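Local coordinates for mandelate racemase/muconate lactonizing protein (Thermobispora bispora, PDB 3VC5) that probably catalyses the magnesium-dependent dehydration of D-glucarate to 5-dehydro-4-deoxy-D-glucarate, as a member of the enolase superfamily, at residues A[69-74]-A[338-343]; A[115-120]-A[419-424]; A[310-315]-A[347-352]. All blocks are in the same frame, centred on the assembly; numbering follows the deposited sequence.

Interaction 1 (A[69-74]-A[338-343]); sequences ETYGDL and HSNSHL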
# COMPACT_ATOMS: atom_id res chain seq x y z
N GLU A 69 17.81 -9.68 -7.52
CA GLU A 69 18.85 -10.28 -6.68
C GLU A 69 18.20 -10.81 -5.40
O GLU A 69 17.40 -10.11 -4.78
CB GLU A 69 19.95 -9.26 -6.37
CG GLU A 69 21.02 -9.80 -5.41
CD GLU A 69 22.06 -8.76 -5.00
OE1 GLU A 69 22.26 -7.74 -5.71
OE2 GLU A 69 22.69 -8.99 -3.94
N THR A 70 18.55 -12.03 -5.03
CA THR A 70 17.92 -12.65 -3.87
C THR A 70 18.94 -13.58 -3.19
O THR A 70 20.13 -13.60 -3.56
CB THR A 70 16.63 -13.36 -4.26
OG1 THR A 70 15.96 -13.85 -3.09
CG2 THR A 70 16.89 -14.52 -5.24
N TYR A 71 18.50 -14.35 -2.20
CA TYR A 71 19.38 -15.23 -1.41
C TYR A 71 19.92 -16.36 -2.28
O TYR A 71 19.29 -16.71 -3.30
CB TYR A 71 18.55 -15.87 -0.28
CG TYR A 71 17.84 -14.82 0.50
CD1 TYR A 71 18.54 -13.93 1.32
CD2 TYR A 71 16.46 -14.69 0.42
CE1 TYR A 71 17.87 -12.92 2.02
CE2 TYR A 71 15.78 -13.71 1.14
CZ TYR A 71 16.49 -12.84 1.95
OH TYR A 71 15.81 -11.89 2.65
N GLY A 72 21.08 -16.90 -1.87
CA GLY A 72 21.72 -18.01 -2.60
C GLY A 72 21.59 -19.38 -1.96
O GLY A 72 22.07 -20.37 -2.54
N ASP A 73 20.93 -19.47 -0.79
CA ASP A 73 20.76 -20.76 -0.10
C ASP A 73 20.11 -21.77 -1.06
O ASP A 73 19.19 -21.43 -1.80
CB ASP A 73 19.86 -20.62 1.14
CG ASP A 73 20.52 -19.86 2.29
OD1 ASP A 73 21.75 -19.62 2.29
OD2 ASP A 73 19.80 -19.50 3.24
N LEU A 74 20.55 -23.02 -0.97
CA LEU A 74 20.21 -24.03 -1.96
C LEU A 74 18.69 -24.21 -2.10
O LEU A 74 18.16 -24.24 -3.23
CB LEU A 74 20.87 -25.37 -1.58
CG LEU A 74 20.71 -26.51 -2.59
CD1 LEU A 74 21.32 -26.12 -3.94
CD2 LEU A 74 21.33 -27.80 -2.02
N HIS A 338 16.35 -3.22 6.77
CA HIS A 338 17.28 -4.29 7.09
C HIS A 338 18.07 -4.68 5.84
O HIS A 338 17.54 -4.66 4.70
CB HIS A 338 16.49 -5.49 7.65
CG HIS A 338 17.25 -6.79 7.66
ND1 HIS A 338 17.24 -7.69 6.59
CD2 HIS A 338 18.05 -7.34 8.61
CE1 HIS A 338 18.00 -8.73 6.90
NE2 HIS A 338 18.51 -8.54 8.12
N SER A 339 19.31 -5.12 6.07
CA SER A 339 20.21 -5.55 5.01
C SER A 339 20.70 -7.00 5.29
O SER A 339 20.86 -7.39 6.46
CB SER A 339 21.39 -4.57 4.91
OG SER A 339 22.36 -5.05 4.01
N ASN A 340 20.96 -7.77 4.23
CA ASN A 340 21.85 -8.94 4.29
C ASN A 340 22.98 -8.70 3.27
O ASN A 340 22.82 -7.87 2.34
CB ASN A 340 21.15 -10.23 3.91
CG ASN A 340 20.29 -10.80 5.01
OD1 ASN A 340 19.07 -10.86 4.87
ND2 ASN A 340 20.91 -11.25 6.10
N SER A 341 24.10 -9.41 3.41
CA SER A 341 25.22 -9.24 2.46
C SER A 341 24.67 -9.24 1.05
O SER A 341 23.96 -10.19 0.67
CB SER A 341 26.14 -10.45 2.58
OG SER A 341 26.59 -10.55 3.93
N HIS A 342 25.02 -8.23 0.25
CA HIS A 342 24.31 -8.06 -1.03
C HIS A 342 25.15 -7.28 -2.03
O HIS A 342 26.19 -6.67 -1.69
CB HIS A 342 22.96 -7.32 -0.80
CG HIS A 342 23.12 -5.88 -0.40
ND1 HIS A 342 23.41 -4.89 -1.32
CD2 HIS A 342 23.12 -5.27 0.82
CE1 HIS A 342 23.52 -3.73 -0.70
NE2 HIS A 342 23.36 -3.93 0.60
N LEU A 343 24.71 -7.30 -3.28
CA LEU A 343 25.43 -6.64 -4.37
C LEU A 343 24.65 -5.43 -4.90
O LEU A 343 23.74 -4.90 -4.23
CB LEU A 343 25.72 -7.68 -5.46
CG LEU A 343 26.50 -8.90 -4.96
CD1 LEU A 343 26.67 -9.87 -6.13
CD2 LEU A 343 27.86 -8.48 -4.41
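A buried carboxylate-to-backbone contact joins Glu69, on an outer strand of the N-terminal antiparallel sheet, to His342 and Leu343, in the loop that runs from strand 334-337 into helix 344-355. The hydrogen bond between the segments runs from Leu343 N to Glu69 OE2, 2.7 Å long and nearly straight, with an N-H...O angle of 163°. It uses the syn lone pair of OE2, the one on the side of OE1. Glu69 reaches the loop because its side chain is fully extended: CG lies opposite the backbone N (chi1 176°) and the next bond is also trans. The Leu343 side chain crosses that of Glu69 at about a right angle, with Leu343 CB 3.5 Å from Glu69 OE1. The CB of His342 packs against OE2 at 3.6 Å, while the ring turns away and is fixed by two other bonds: ND1 donates to Leu343 O at 2.9 Å, and NE2 pairs with Thr366. Further along the strand, the ring edge of Tyr71 meets the amide end of Asn340, the two planes standing 76° apart.

Glu69 also forms a salt bridge with Arg53 through OE2 and accepts from Ser346 N through OE1. Both oxygens are thus satisfied in a buried place, and the carboxylate, next to an arginine and two backbone N-H groups at the start of a helix, is probably ionised.

Interaction 2 (A[115-120]-A[419-424]); sequences HGLTGS and RTRDDE. With PO4 (phosphate ion), chain B.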
# COMPACT_ATOMS: atom_id res chain seq x y z
N HIS A 115 19.91 -19.75 10.46
CA HIS A 115 20.46 -18.75 11.39
C HIS A 115 19.34 -18.07 12.14
O HIS A 115 19.49 -17.69 13.30
CB HIS A 115 21.32 -17.69 10.64
CG HIS A 115 20.69 -17.18 9.37
ND1 HIS A 115 19.95 -16.02 9.31
CD2 HIS A 115 20.72 -17.67 8.10
CE1 HIS A 115 19.52 -15.83 8.07
NE2 HIS A 115 19.98 -16.83 7.32
N GLY A 116 18.24 -17.85 11.44
CA GLY A 116 17.05 -17.23 12.07
C GLY A 116 17.11 -15.72 12.23
O GLY A 116 16.23 -15.11 12.96
N LEU A 117 18.07 -15.08 11.55
CA LEU A 117 18.24 -13.65 11.83
C LEU A 117 17.24 -12.75 11.11
O LEU A 117 17.26 -11.52 11.30
CB LEU A 117 19.69 -13.19 11.59
CG LEU A 117 20.72 -13.91 12.46
CD1 LEU A 117 22.08 -13.28 12.29
CD2 LEU A 117 20.34 -13.91 13.94
N THR A 118 16.38 -13.33 10.27
CA THR A 118 15.24 -12.58 9.76
C THR A 118 13.90 -13.21 10.20
O THR A 118 12.90 -13.16 9.46
CB THR A 118 15.26 -12.40 8.22
OG1 THR A 118 15.24 -13.68 7.56
CG2 THR A 118 16.52 -11.62 7.77
N GLY A 119 13.89 -13.79 11.39
CA GLY A 119 12.65 -14.31 11.97
C GLY A 119 12.21 -15.63 11.39
O GLY A 119 12.94 -16.28 10.62
N SER A 120 11.00 -16.04 11.75
CA SER A 120 10.48 -17.34 11.36
C SER A 120 10.16 -17.43 9.88
O SER A 120 10.00 -16.42 9.19
CB SER A 120 9.20 -17.69 12.13
OG SER A 120 9.32 -17.31 13.48
N ARG A 419 26.82 -24.15 0.29
CA ARG A 419 25.56 -24.17 -0.45
C ARG A 419 24.40 -23.56 0.33
O ARG A 419 23.40 -23.16 -0.27
CB ARG A 419 25.20 -25.60 -0.87
CG ARG A 419 26.12 -26.14 -1.95
CD ARG A 419 25.87 -25.42 -3.26
NE ARG A 419 26.74 -25.80 -4.38
CZ ARG A 419 27.84 -25.13 -4.72
NH1 ARG A 419 28.25 -24.09 -4.01
NH2 ARG A 419 28.55 -25.51 -5.78
N THR A 420 24.54 -23.48 1.65
CA THR A 420 23.51 -22.87 2.51
C THR A 420 24.22 -22.15 3.66
O THR A 420 25.10 -22.72 4.31
CB THR A 420 22.53 -23.92 3.11
OG1 THR A 420 21.81 -24.54 2.04
CG2 THR A 420 21.53 -23.27 4.05
N ARG A 421 23.82 -20.90 3.90
CA ARG A 421 24.40 -20.10 4.96
C ARG A 421 24.25 -20.81 6.29
O ARG A 421 23.14 -21.25 6.66
CB ARG A 421 23.74 -18.71 5.00
CG ARG A 421 24.23 -17.89 6.18
CD ARG A 421 23.64 -16.50 6.19
NE ARG A 421 24.08 -15.77 7.37
CZ ARG A 421 23.66 -14.56 7.73
NH1 ARG A 421 22.76 -13.91 7.01
NH2 ARG A 421 24.15 -13.99 8.83
N ASP A 422 25.35 -20.89 7.05
CA ASP A 422 25.32 -21.56 8.34
C ASP A 422 26.33 -20.93 9.32
O ASP A 422 27.36 -21.54 9.64
CB ASP A 422 25.54 -23.07 8.16
CG ASP A 422 25.39 -23.87 9.47
OD1 ASP A 422 24.85 -23.34 10.48
OD2 ASP A 422 25.83 -25.04 9.48
N ASP A 423 26.00 -19.74 9.83
CA ASP A 423 26.88 -19.03 10.79
C ASP A 423 27.17 -19.89 12.01
O ASP A 423 28.27 -19.85 12.55
CB ASP A 423 26.25 -17.73 11.31
CG ASP A 423 25.90 -16.74 10.21
OD1 ASP A 423 26.02 -17.06 9.01
OD2 ASP A 423 25.44 -15.63 10.55
N GLU A 424 26.16 -20.63 12.49
CA GLU A 424 26.34 -21.39 13.73
C GLU A 424 27.26 -22.61 13.54
O GLU A 424 28.13 -22.87 14.39
CB GLU A 424 24.97 -21.82 14.29
CG GLU A 424 25.03 -22.50 15.64
CD GLU A 424 23.65 -22.96 16.07
OE1 GLU A 424 22.95 -23.61 15.26
OE2 GLU A 424 23.24 -22.65 17.20
P PO4 B . 23.70 -10.49 9.47
O1 PO4 B . 24.63 -11.08 10.45
O2 PO4 B . 24.57 -9.99 8.34
O3 PO4 B . 22.75 -11.49 8.95
O4 PO4 B . 22.98 -9.42 10.12
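Phosphate O3 is gripped by both terminal nitrogens of Arg421, the residue whose guanidinium lies flat on the ring of His115. Arg421 NH2 donates to O3 at 2.9 Å and NH1 to the same oxygen at 3.1 Å, a forked pair reaching it from the edge of the guanidinium. A second edge is taken by Asp423. There Arg421 binds side-on, NE to OD1 at 2.8 Å with an N-H...O angle of 179°, and NH2 to OD2 at 2.7 Å as a salt bridge. OD2 accepts the NH2 hydrogen through its syn lone pair, and Asn42 is a further partner of that oxygen.

The stack with His115 closes one face of the guanidinium. Ring and guanidinium centres are 4.2 Å apart and the planes differ by 21°, with NH1 lying over the rim of the imidazole and not over its middle. Nearer the backbone, Arg421 CD touches His115 CD2 at 3.7 Å. The arginine spans this distance because its chain is extended from CG to NE, with CG trans to the backbone N (chi1 174°). On the His115 side, ND1 accepts from Leu117 N at 3.1 Å, which restrains the ring; the donor sits out of the ring plane. Leu117 CD1 meanwhile packs against the phosphate.

The anion, probably acquired from the crystallisation liquor, is also bonded to Lys211, His47, Asn42 and His367. With its NE/NH2 edge given to Asp423, its NH1/NH2 edge to the phosphate and one face stacked, the guanidinium is held in orientation. Because His115 ND1 accepts, a proton on the ring, if any, probably sits on NE2. Asp423 balances part of the arginine's charge, while the phosphate edge presents N-H groups to an anion, consistent with a site suited to an acidic substrate.

Interaction 3 (A[310-315]-A[347-352]); sequences IDHHYW and LAAMTH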
# COMPACT_ATOMS: atom_id res chain seq x y z
N ILE A 310 12.00 -2.65 7.26
CA ILE A 310 11.43 -3.30 6.08
C ILE A 310 12.59 -3.93 5.28
O ILE A 310 13.77 -3.57 5.45
CB ILE A 310 10.68 -2.24 5.24
CG1 ILE A 310 9.68 -2.88 4.27
CG2 ILE A 310 11.66 -1.38 4.43
CD1 ILE A 310 8.53 -3.57 5.01
N ASP A 311 12.25 -4.87 4.40
CA ASP A 311 13.28 -5.52 3.59
C ASP A 311 12.56 -6.16 2.42
O ASP A 311 11.80 -7.12 2.61
CB ASP A 311 14.09 -6.55 4.40
CG ASP A 311 15.19 -7.20 3.58
OD1 ASP A 311 15.02 -7.30 2.33
OD2 ASP A 311 16.17 -7.71 4.18
N HIS A 312 12.72 -5.58 1.23
CA HIS A 312 11.95 -6.06 0.07
C HIS A 312 12.28 -7.49 -0.27
O HIS A 312 11.50 -8.15 -0.99
CB HIS A 312 12.14 -5.15 -1.15
CG HIS A 312 13.45 -5.34 -1.87
ND1 HIS A 312 14.56 -4.56 -1.60
CD2 HIS A 312 13.82 -6.20 -2.86
CE1 HIS A 312 15.55 -4.93 -2.39
NE2 HIS A 312 15.12 -5.88 -3.20
N HIS A 313 13.44 -7.99 0.20
CA HIS A 313 13.84 -9.36 -0.16
C HIS A 313 12.99 -10.41 0.52
O HIS A 313 12.95 -11.56 0.08
CB HIS A 313 15.32 -9.62 0.18
CG HIS A 313 16.27 -8.68 -0.50
ND1 HIS A 313 16.67 -7.51 0.10
CD2 HIS A 313 16.95 -8.77 -1.67
CE1 HIS A 313 17.54 -6.89 -0.71
NE2 HIS A 313 17.70 -7.63 -1.80
N TYR A 314 12.32 -10.05 1.62
CA TYR A 314 11.40 -11.05 2.22
C TYR A 314 10.01 -10.49 2.49
O TYR A 314 9.13 -11.26 2.91
CB TYR A 314 12.00 -11.75 3.47
CG TYR A 314 12.36 -10.83 4.63
CD1 TYR A 314 11.39 -10.41 5.53
CD2 TYR A 314 13.67 -10.39 4.83
CE1 TYR A 314 11.72 -9.61 6.63
CE2 TYR A 314 14.01 -9.60 5.92
CZ TYR A 314 13.02 -9.17 6.78
OH TYR A 314 13.38 -8.37 7.85
N TRP A 315 9.78 -9.19 2.23
CA TRP A 315 8.41 -8.63 2.31
C TRP A 315 7.71 -8.67 0.93
O TRP A 315 6.58 -8.23 0.80
CB TRP A 315 8.37 -7.22 2.90
CG TRP A 315 8.55 -7.19 4.39
CD1 TRP A 315 9.73 -7.16 5.08
CD2 TRP A 315 7.50 -7.16 5.37
NE1 TRP A 315 9.50 -7.08 6.43
CE2 TRP A 315 8.13 -7.10 6.66
CE3 TRP A 315 6.10 -7.17 5.30
CZ2 TRP A 315 7.41 -7.04 7.85
CZ3 TRP A 315 5.36 -7.13 6.52
CH2 TRP A 315 6.03 -7.05 7.78
N LEU A 347 21.31 -3.17 -4.01
CA LEU A 347 21.54 -1.77 -3.56
C LEU A 347 20.70 -0.79 -4.39
O LEU A 347 20.09 0.14 -3.82
CB LEU A 347 23.01 -1.35 -3.64
CG LEU A 347 23.32 0.03 -3.02
CD1 LEU A 347 22.95 0.14 -1.56
CD2 LEU A 347 24.80 0.35 -3.19
N ALA A 348 20.61 -1.01 -5.70
CA ALA A 348 19.81 -0.11 -6.57
C ALA A 348 18.34 -0.23 -6.13
O ALA A 348 17.65 0.78 -5.96
CB ALA A 348 19.94 -0.49 -8.02
N ALA A 349 17.87 -1.47 -5.93
CA ALA A 349 16.47 -1.68 -5.55
C ALA A 349 16.14 -1.03 -4.19
O ALA A 349 15.12 -0.36 -4.05
CB ALA A 349 16.14 -3.14 -5.56
N MET A 350 17.03 -1.24 -3.21
CA MET A 350 16.90 -0.61 -1.90
C MET A 350 16.78 0.88 -2.01
O MET A 350 15.98 1.52 -1.31
CB MET A 350 18.07 -1.00 -0.98
CG MET A 350 18.11 -2.50 -0.65
SD MET A 350 19.77 -3.07 -0.17
CE MET A 350 19.88 -2.46 1.49
N THR A 351 17.61 1.45 -2.87
CA THR A 351 17.71 2.89 -3.00
C THR A 351 16.47 3.50 -3.68
O THR A 351 15.95 4.51 -3.22
CB THR A 351 19.02 3.25 -3.73
OG1 THR A 351 20.12 2.78 -2.94
CG2 THR A 351 19.14 4.77 -3.95
N HIS A 352 16.00 2.88 -4.76
CA HIS A 352 14.77 3.38 -5.39
C HIS A 352 13.60 3.27 -4.43
O HIS A 352 12.76 4.19 -4.36
CB HIS A 352 14.45 2.61 -6.71
CG HIS A 352 15.33 3.01 -7.85
ND1 HIS A 352 15.01 4.05 -8.69
CD2 HIS A 352 16.49 2.48 -8.31
CE1 HIS A 352 15.96 4.17 -9.61
NE2 HIS A 352 16.87 3.23 -9.40
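The short, weakly bonded helical turn 312-315 lies beside helix 344-355, with the CA atoms of His312 and Met350 7.6 Å apart at the nearest point of the two backbones. What bridges the interval is mostly the imidazole of His312. Its CE1 corner lies 3.7 Å from the CB of Ala349, the methyl group approaching obliquely. The same corner is 3.9 Å from the CG of Met350, which comes in the ring plane, at the edge, the two side chains crossing at about a right angle. His312 can point there because its CG sits between the backbone N and the carbonyl carbon (chi1 77°). His313 adds a looser touch on Met350 CG. These are van der Waals contacts alone, and Val136 of helix 123-146 packs against both His312 and Ala349.

The neighbouring imidazoles overlap at their rims, with His312 NE2 over one face of His313. Two bonds hold the second ring and Asp311, the N-cap residue of the turn, in mutual orientation. Asp311 OD1 accepts twice: from His313 N at 2.7 Å, on the anti side, and from His313 ND1 at 2.8 Å, on the syn side, with the carboxylate close to the ring plane. At the other nitrogen, NE2, His313 is bonded to Ser346, so both ring nitrogens have partners. Asp311 O receives Tyr314 N and Trp315 N, completing the turn.

The other carboxylate oxygen of Asp311, OD2, is bonded to His338, one of two predicted proton acceptors. In the modified (β/α)7β barrel of this superfamily, Asp311 follows the sixth strand and His338 the seventh, the positions of the His-Asp dyad of mandelate racemase and its relatives, consistent with His313 being a second-shell partner of the dyad.

In the fold
Interactions 1 and 2 border the predicted active site, and interaction 3 is tied to it through Asp311. The centre of interaction 1 lies about 11 Å from those of interactions 2 and 3, which are about 19 Å apart. The shortest link between the contacts is Asp311 OD2 to His338 ND1, 2.6 Å, which couples interaction 3 to the predicted base in 338-343. Asp73 OD1 bonds Arg421 N at 2.9 Å, joining interactions 1 and 2. Thr118 CG2 of interaction 2 touches both others, 3.4 Å from His338 CE1 and 3.7 Å from Tyr314 CE2. Lys211, the other predicted base, binds the same phosphate as Arg421. Asn287, a magnesium-binding residue (the metal is absent here), has its side chain about 5 Å from that of Leu117.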